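Local coordinates for protein transferrin (Manduca sexta, PDB 6WB6) that binds a single ferric ion together with a carbonate anion and transports iron as a secreted glycoprotein, at residues K433-G445 and L534-A547. Sequence-based numbering, arbitrary orientation.
Sequences KTPNYAVAVVKKG and LEEDRGDVAFVSSA
Val439 pairs with Val544 and Val441 with Ala542 where strands 437-443 and 542-545 run antiparallel in the mixed sheet of the second transferrin repeat, away from the iron site. Both are hydrogen-bonded pairs: Val441 N to Ala542 O is nearly straight (176°), whereas Val544 N to Val439 O is longer and more bent (3.3 Å, 145°). The other edge of 437-443 bonds to strand 557-560, making it an inner strand.

Apolar packing differs on the two faces. Val441 splits its branches: CG1, anti to its own N (chi1 -176°), meets Leu534 CD2 from the helix end, while CG2 presses on Val544 CG2 at 3.5 Å, tighter than normal carbon contact. On the opposite face Ala440 CB lies against Val541 CG2, which in turn sits over one face of the Phe543 ring, towards its rim; helix 467-479 covers Phe543 and Ala438.

Charge gathers at the far end. The extended chain of Lys443 carries NZ across to the C-terminal end of helix 530-535, where it bonds Glu535 O at 2.8 Å from above the carbonyl plane and makes a salt bridge to Asp537 OD1 in the turn that follows, on the syn side but tilted out of the carboxylate plane. A methionine here would probably leave the Asp537 carboxylate without its cationic mate and Glu535 O without this donor.

Polar bonds finish the other end. Ser546 N donates to Tyr437 O, and Ser545 OG accepts from Ala547 N in an ST turn. Ser546 OG takes the Tyr437 N-H almost straight at 2.9 Å, and a water bonded to this hydroxyl donates to Asn436 OD1 at 2.6 Å.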
ATOM      1  N   LYS A 433      13.068   3.919   3.023  1.00 37.06           N
ATOM      2  CA  LYS A 433      11.916   3.327   3.702  1.00 28.78           C
ATOM      3  C   LYS A 433      12.362   2.618   4.981  1.00 22.52           C
ATOM      4  O   LYS A 433      12.456   1.393   5.044  1.00 31.52           O
ATOM      5  CB  LYS A 433      11.170   2.389   2.748  1.00 37.53           C
ATOM      6  CG  LYS A 433      10.915   3.041   1.377  1.00 32.51           C
ATOM      7  CD  LYS A 433       9.684   2.531   0.656  1.00 29.30           C
ATOM      8  CE  LYS A 433       9.413   3.414  -0.575  1.00 37.91           C
ATOM      9  NZ  LYS A 433       8.143   3.068  -1.301  1.00 45.34           N
ATOM     10  N   THR A 434      12.643   3.414   6.000  1.00 30.45           N
ATOM     11  CA  THR A 434      13.382   3.043   7.194  1.00 34.08           C
ATOM     12  C   THR A 434      12.829   3.870   8.346  1.00 21.71           C
ATOM     13  O   THR A 434      12.513   5.044   8.123  1.00 18.48           O
ATOM     14  CB  THR A 434      14.854   3.365   6.932  1.00 32.86           C
ATOM     15  OG1 THR A 434      15.489   2.274   6.245  1.00 49.03           O
ATOM     16  CG2 THR A 434      15.561   3.673   8.168  1.00 22.87           C
ATOM     17  N   PRO A 435      12.687   3.333   9.562  1.00 17.05           N
ATOM     18  CA  PRO A 435      12.350   4.222  10.684  1.00 27.13           C
ATOM     19  C   PRO A 435      13.478   5.212  10.894  1.00 26.78           C
ATOM     20  O   PRO A 435      14.578   5.032  10.379  1.00 22.33           O
ATOM     21  CB  PRO A 435      12.209   3.279  11.878  1.00 29.94           C
ATOM     22  CG  PRO A 435      12.116   1.902  11.282  1.00 32.27           C
ATOM     23  CD  PRO A 435      12.878   1.945  10.020  1.00 22.26           C
ATOM     24  N   ASN A 436      13.198   6.277  11.639  1.00 23.05           N
ATOM     25  CA  ASN A 436      14.280   7.145  12.077  1.00 20.86           C
ATOM     26  C   ASN A 436      15.172   6.395  13.052  1.00 25.71           C
ATOM     27  O   ASN A 436      14.730   5.468  13.735  1.00 23.46           O
ATOM     28  CB  ASN A 436      13.738   8.396  12.747  1.00 19.51           C
ATOM     29  CG  ASN A 436      12.996   9.289  11.780  1.00 24.00           C
ATOM     30  OD1 ASN A 436      13.459   9.536  10.663  1.00 20.97           O
ATOM     31  ND2 ASN A 436      11.815   9.730  12.182  1.00 24.06           N
ATOM     32  N   TYR A 437      16.434   6.808  13.115  1.00 22.65           N
ATOM     33  CA  TYR A 437      17.373   6.307  14.106  1.00 22.32           C
ATOM     34  C   TYR A 437      17.935   7.449  14.934  1.00 28.45           C
ATOM     35  O   TYR A 437      18.242   8.530  14.415  1.00 20.79           O
ATOM     36  CB  TYR A 437      18.527   5.558  13.450  1.00 25.62           C
ATOM     37  CG  TYR A 437      18.122   4.204  12.935  1.00 24.15           C
ATOM     38  CD1 TYR A 437      17.204   4.082  11.904  1.00 29.96           C
ATOM     39  CD2 TYR A 437      18.637   3.054  13.487  1.00 21.49           C
ATOM     40  CE1 TYR A 437      16.829   2.843  11.439  1.00 31.07           C
ATOM     41  CE2 TYR A 437      18.271   1.816  13.029  1.00 21.22           C
ATOM     42  CZ  TYR A 437      17.370   1.715  12.007  1.00 23.38           C
ATOM     43  OH  TYR A 437      17.003   0.482  11.533  1.00 31.39           O
ATOM     44  N   ALA A 438      18.076   7.194  16.224  1.00 18.30           N
ATOM     45  CA  ALA A 438      18.898   8.056  17.054  1.00 23.73           C
ATOM     46  C   ALA A 438      20.361   7.767  16.755  1.00 25.10           C
ATOM     47  O   ALA A 438      20.809   6.615  16.830  1.00 21.07           O
ATOM     48  CB  ALA A 438      18.597   7.832  18.533  1.00 22.38           C
ATOM     49  N   VAL A 439      21.115   8.797  16.394  1.00 20.60           N
ATOM     50  CA  VAL A 439      22.505   8.599  16.017  1.00 21.82           C
ATOM     51  C   VAL A 439      23.377   9.521  16.844  1.00 21.66           C
ATOM     52  O   VAL A 439      22.894  10.339  17.631  1.00 25.39           O
ATOM     53  CB  VAL A 439      22.763   8.815  14.516  1.00 22.42           C
ATOM     54  CG1 VAL A 439      21.763   8.016  13.711  1.00 23.81           C
ATOM     55  CG2 VAL A 439      22.711  10.290  14.141  1.00 28.42           C
ATOM     56  N   ALA A 440      24.683   9.311  16.695  1.00 30.30           N
ATOM     57  CA  ALA A 440      25.728  10.049  17.395  1.00 32.66           C
ATOM     58  C   ALA A 440      26.631  10.658  16.338  1.00 32.68           C
ATOM     59  O   ALA A 440      27.385   9.932  15.677  1.00 20.47           O
ATOM     60  CB  ALA A 440      26.528   9.143  18.319  1.00 27.19           C
ATOM     61  N   VAL A 441      26.553  11.980  16.187  1.00 22.98           N
ATOM     62  CA  VAL A 441      27.279  12.699  15.148  1.00 22.41           C
ATOM     63  C   VAL A 441      28.579  13.218  15.747  1.00 25.75           C
ATOM     64  O   VAL A 441      28.572  13.817  16.837  1.00 21.73           O
ATOM     65  CB  VAL A 441      26.427  13.852  14.587  1.00 23.79           C
ATOM     66  CG1 VAL A 441      27.134  14.551  13.449  1.00 31.18           C
ATOM     67  CG2 VAL A 441      25.054  13.342  14.146  1.00 18.00           C
ATOM     68  N   VAL A 442      29.693  12.959  15.054  1.00 21.61           N
ATOM     69  CA  VAL A 442      31.022  13.425  15.442  1.00 30.30           C
ATOM     70  C   VAL A 442      31.664  14.126  14.245  1.00 28.15           C
ATOM     71  O   VAL A 442      31.293  13.895  13.099  1.00 21.68           O
ATOM     72  CB  VAL A 442      31.931  12.280  15.939  1.00 26.50           C
ATOM     73  CG1 VAL A 442      31.503  11.835  17.341  1.00 26.39           C
ATOM     74  CG2 VAL A 442      31.930  11.071  14.959  1.00 28.25           C
ATOM     75  N   LYS A 443      32.617  15.016  14.529  1.00 36.47           N
ATOM     76  CA  LYS A 443      33.435  15.583  13.466  1.00 30.31           C
ATOM     77  C   LYS A 443      34.375  14.522  12.913  1.00 30.02           C
ATOM     78  O   LYS A 443      34.821  13.624  13.629  1.00 27.55           O
ATOM     79  CB  LYS A 443      34.249  16.767  13.972  1.00 32.24           C
ATOM     80  CG  LYS A 443      33.415  17.983  14.318  1.00 37.48           C
ATOM     81  CD  LYS A 443      34.230  19.256  14.307  1.00 30.08           C
ATOM     82  CE  LYS A 443      33.330  20.440  14.629  1.00 27.02           C
ATOM     83  NZ  LYS A 443      34.030  21.740  14.773  1.00 28.78           N
ATOM     84  N   LYS A 444      34.677  14.619  11.625  1.00 34.44           N
ATOM     85  CA  LYS A 444      35.607  13.664  11.057  1.00 28.67           C
ATOM     86  C   LYS A 444      36.951  13.799  11.748  1.00 30.03           C
ATOM     87  O   LYS A 444      37.404  14.903  12.047  1.00 30.59           O
ATOM     88  CB  LYS A 444      35.758  13.872   9.552  1.00 47.46           C
ATOM     89  CG  LYS A 444      34.588  13.322   8.759  1.00 45.82           C
ATOM     90  CD  LYS A 444      34.953  13.033   7.326  1.00 46.41           C
ATOM     91  CE  LYS A 444      33.694  12.864   6.481  1.00 41.26           C
ATOM     92  NZ  LYS A 444      33.993  12.414   5.098  1.00 53.70           N
ATOM     93  N   GLY A 445      37.580  12.660  12.032  1.00 36.42           N
ATOM     94  CA  GLY A 445      38.928  12.662  12.550  1.00 37.68           C
ATOM     95  C   GLY A 445      39.069  12.890  14.037  1.00 33.70           C
ATOM     96  O   GLY A 445      40.200  12.845  14.539  1.00 37.89           O
ATOM     97  N   LEU A 534      27.850  21.279  18.064  1.00 28.13           N
ATOM     98  CA  LEU A 534      28.953  20.445  17.590  1.00 29.27           C
ATOM     99  C   LEU A 534      29.964  21.275  16.813  1.00 36.49           C
ATOM    100  O   LEU A 534      31.162  21.243  17.112  1.00 28.65           O
ATOM    101  CB  LEU A 534      28.435  19.294  16.722  1.00 31.24           C
ATOM    102  CG  LEU A 534      29.402  18.100  16.619  1.00 24.31           C
ATOM    103  CD1 LEU A 534      29.641  17.428  18.001  1.00 32.95           C
ATOM    104  CD2 LEU A 534      28.896  17.072  15.638  1.00 27.31           C
ATOM    105  N   GLU A 535      29.495  22.011  15.800  1.00 34.30           N
ATOM    106  CA  GLU A 535      30.329  22.917  15.017  1.00 35.78           C
ATOM    107  C   GLU A 535      31.258  23.771  15.881  1.00 36.28           C
ATOM    108  O   GLU A 535      32.438  23.908  15.542  1.00 30.74           O
ATOM    109  CB  GLU A 535      29.447  23.824  14.145  1.00 29.34           C
ATOM    110  CG  GLU A 535      30.228  24.886  13.378  1.00 39.74           C
ATOM    111  CD  GLU A 535      29.341  25.770  12.496  1.00 47.42           C
ATOM    112  OE1 GLU A 535      29.891  26.593  11.742  1.00 45.12           O
ATOM    113  OE2 GLU A 535      28.103  25.643  12.555  1.00 59.76           O
ATOM    114  N   GLU A 536      30.752  24.346  16.988  1.00 33.72           N
ATOM    115  CA  GLU A 536      31.531  25.248  17.849  1.00 41.95           C
ATOM    116  C   GLU A 536      32.322  24.523  18.944  1.00 39.03           C
ATOM    117  O   GLU A 536      32.770  25.168  19.903  1.00 36.46           O
ATOM    118  CB  GLU A 536      30.614  26.291  18.504  1.00 35.74           C
ATOM    119  CG  GLU A 536      30.015  27.316  17.525  1.00 32.36           C
ATOM    120  CD  GLU A 536      29.071  28.296  18.204  1.00 37.72           C
ATOM    121  OE1 GLU A 536      28.844  28.164  19.423  1.00 34.72           O
ATOM    122  OE2 GLU A 536      28.572  29.216  17.522  1.00 37.18           O
ATOM    123  N   ASP A 537      32.476  23.206  18.831  1.00 31.60           N
ATOM    124  CA  ASP A 537      33.231  22.379  19.777  1.00 33.73           C
ATOM    125  C   ASP A 537      32.764  22.579  21.221  1.00 35.88           C
ATOM    126  O   ASP A 537      33.512  22.329  22.177  1.00 35.74           O
ATOM    127  CB  ASP A 537      34.731  22.639  19.640  1.00 31.72           C
ATOM    128  CG  ASP A 537      35.261  22.231  18.272  1.00 33.78           C
ATOM    129  OD1 ASP A 537      34.540  21.523  17.544  1.00 35.74           O
ATOM    130  OD2 ASP A 537      36.391  22.611  17.924  1.00 42.94           O
ATOM    131  N   ARG A 538      31.522  23.020  21.399  1.00 28.26           N
ATOM    132  CA  ARG A 538      30.924  23.019  22.726  1.00 27.75           C
ATOM    133  C   ARG A 538      30.504  21.623  23.142  1.00 30.22           C
ATOM    134  O   ARG A 538      30.217  21.397  24.323  1.00 29.38           O
ATOM    135  CB  ARG A 538      29.712  23.956  22.769  1.00 30.88           C
ATOM    136  CG  ARG A 538      30.053  25.403  22.463  1.00 29.95           C
ATOM    137  CD  ARG A 538      28.852  26.315  22.686  1.00 32.12           C
ATOM    138  NE  ARG A 538      28.134  26.572  21.441  1.00 35.19           N
ATOM    139  CZ  ARG A 538      26.849  26.308  21.212  1.00 37.15           C
ATOM    140  NH1 ARG A 538      26.070  25.774  22.143  1.00 30.00           N
ATOM    141  NH2 ARG A 538      26.331  26.607  20.028  1.00 39.42           N
ATOM    142  N   GLY A 539      30.420  20.708  22.183  1.00 31.36           N
ATOM    143  CA  GLY A 539      30.315  19.298  22.483  1.00 30.95           C
ATOM    144  C   GLY A 539      31.148  18.522  21.484  1.00 29.18           C
ATOM    145  O   GLY A 539      31.438  19.003  20.388  1.00 33.28           O
ATOM    146  N   ASP A 540      31.551  17.319  21.891  1.00 33.89           N
ATOM    147  CA  ASP A 540      32.382  16.429  21.079  1.00 41.64           C
ATOM    148  C   ASP A 540      31.565  15.368  20.354  1.00 35.58           C
ATOM    149  O   ASP A 540      32.130  14.563  19.603  1.00 32.10           O
ATOM    150  CB  ASP A 540      33.430  15.755  21.972  1.00 35.19           C
ATOM    151  CG  ASP A 540      34.160  16.749  22.845  1.00 37.01           C
ATOM    152  OD1 ASP A 540      34.972  17.511  22.280  1.00 31.35           O
ATOM    153  OD2 ASP A 540      33.887  16.807  24.074  1.00 31.95           O
ATOM    154  N   VAL A 541      30.255  15.344  20.578  1.00 30.91           N
ATOM    155  CA  VAL A 541      29.360  14.383  19.946  1.00 33.89           C
ATOM    156  C   VAL A 541      27.951  14.949  20.053  1.00 29.13           C
ATOM    157  O   VAL A 541      27.587  15.538  21.075  1.00 28.92           O
ATOM    158  CB  VAL A 541      29.488  12.992  20.615  1.00 28.41           C
ATOM    159  CG1 VAL A 541      29.126  13.083  22.104  1.00 35.82           C
ATOM    160  CG2 VAL A 541      28.616  11.947  19.917  1.00 32.53           C
ATOM    161  N   ALA A 542      27.158  14.788  18.994  1.00 27.63           N
ATOM    162  CA  ALA A 542      25.782  15.278  18.993  1.00 28.63           C
ATOM    163  C   ALA A 542      24.821  14.104  18.886  1.00 24.84           C
ATOM    164  O   ALA A 542      24.818  13.404  17.874  1.00 27.27           O
ATOM    165  CB  ALA A 542      25.538  16.262  17.848  1.00 20.66           C
ATOM    166  N   PHE A 543      24.002  13.897  19.923  1.00 23.04           N
ATOM    167  CA  PHE A 543      22.932  12.892  19.896  1.00 26.98           C
ATOM    168  C   PHE A 543      21.690  13.554  19.309  1.00 24.56           C
ATOM    169  O   PHE A 543      20.970  14.300  19.988  1.00 19.19           O
ATOM    170  CB  PHE A 543      22.646  12.323  21.278  1.00 26.90           C
ATOM    171  CG  PHE A 543      23.852  11.754  21.943  1.00 28.09           C
ATOM    172  CD1 PHE A 543      24.208  10.425  21.743  1.00 34.17           C
ATOM    173  CD2 PHE A 543      24.656  12.550  22.746  1.00 26.13           C
ATOM    174  CE1 PHE A 543      25.343   9.903  22.340  1.00 23.40           C
ATOM    175  CE2 PHE A 543      25.799  12.033  23.337  1.00 29.36           C
ATOM    176  CZ  PHE A 543      26.136  10.711  23.137  1.00 26.49           C
ATOM    177  N   VAL A 544      21.443  13.262  18.043  1.00 23.36           N
ATOM    178  CA  VAL A 544      20.352  13.845  17.285  1.00 23.75           C
ATOM    179  C   VAL A 544      19.615  12.696  16.621  1.00 24.05           C
ATOM    180  O   VAL A 544      20.010  11.543  16.735  1.00 22.35           O
ATOM    181  CB  VAL A 544      20.871  14.865  16.264  1.00 18.85           C
ATOM    182  CG1 VAL A 544      21.494  16.048  17.009  1.00 23.43           C
ATOM    183  CG2 VAL A 544      21.903  14.214  15.330  1.00 21.65           C
ATOM    184  N   SER A 545      18.515  13.014  15.961  1.00 21.69           N
ATOM    185  CA  SER A 545      17.829  12.032  15.151  1.00 20.56           C
ATOM    186  C   SER A 545      18.471  11.990  13.783  1.00 21.33           C
ATOM    187  O   SER A 545      18.964  13.001  13.289  1.00 26.94           O
ATOM    188  CB  SER A 545      16.351  12.365  14.974  1.00 26.74           C
ATOM    189  OG  SER A 545      15.838  11.625  13.859  1.00 25.68           O
ATOM    190  N   SER A 546      18.394  10.825  13.141  1.00 23.61           N
ATOM    191  CA  SER A 546      18.815  10.734  11.744  1.00 30.44           C
ATOM    192  C   SER A 546      18.012  11.680  10.854  1.00 26.64           C
ATOM    193  O   SER A 546      18.530  12.182   9.850  1.00 24.20           O
ATOM    194  CB  SER A 546      18.678   9.298  11.256  1.00 26.54           C
ATOM    195  OG  SER A 546      17.344   8.880  11.334  1.00 24.05           O
ATOM    196  N   ALA A 547      16.762  11.963  11.230  1.00 23.34           N
ATOM    197  CA  ALA A 547      15.935  12.894  10.463  1.00 25.51           C
ATOM    198  C   ALA A 547      16.524  14.304  10.395  1.00 27.11           C
ATOM    199  O   ALA A 547      16.159  15.072   9.501  1.00 27.56           O
ATOM    200  CB  ALA A 547      14.528  12.939  11.069  1.00 17.67           C
TER
HETATM  201  O   HOH W   1      15.503   9.045   9.075  1.00 31.57           O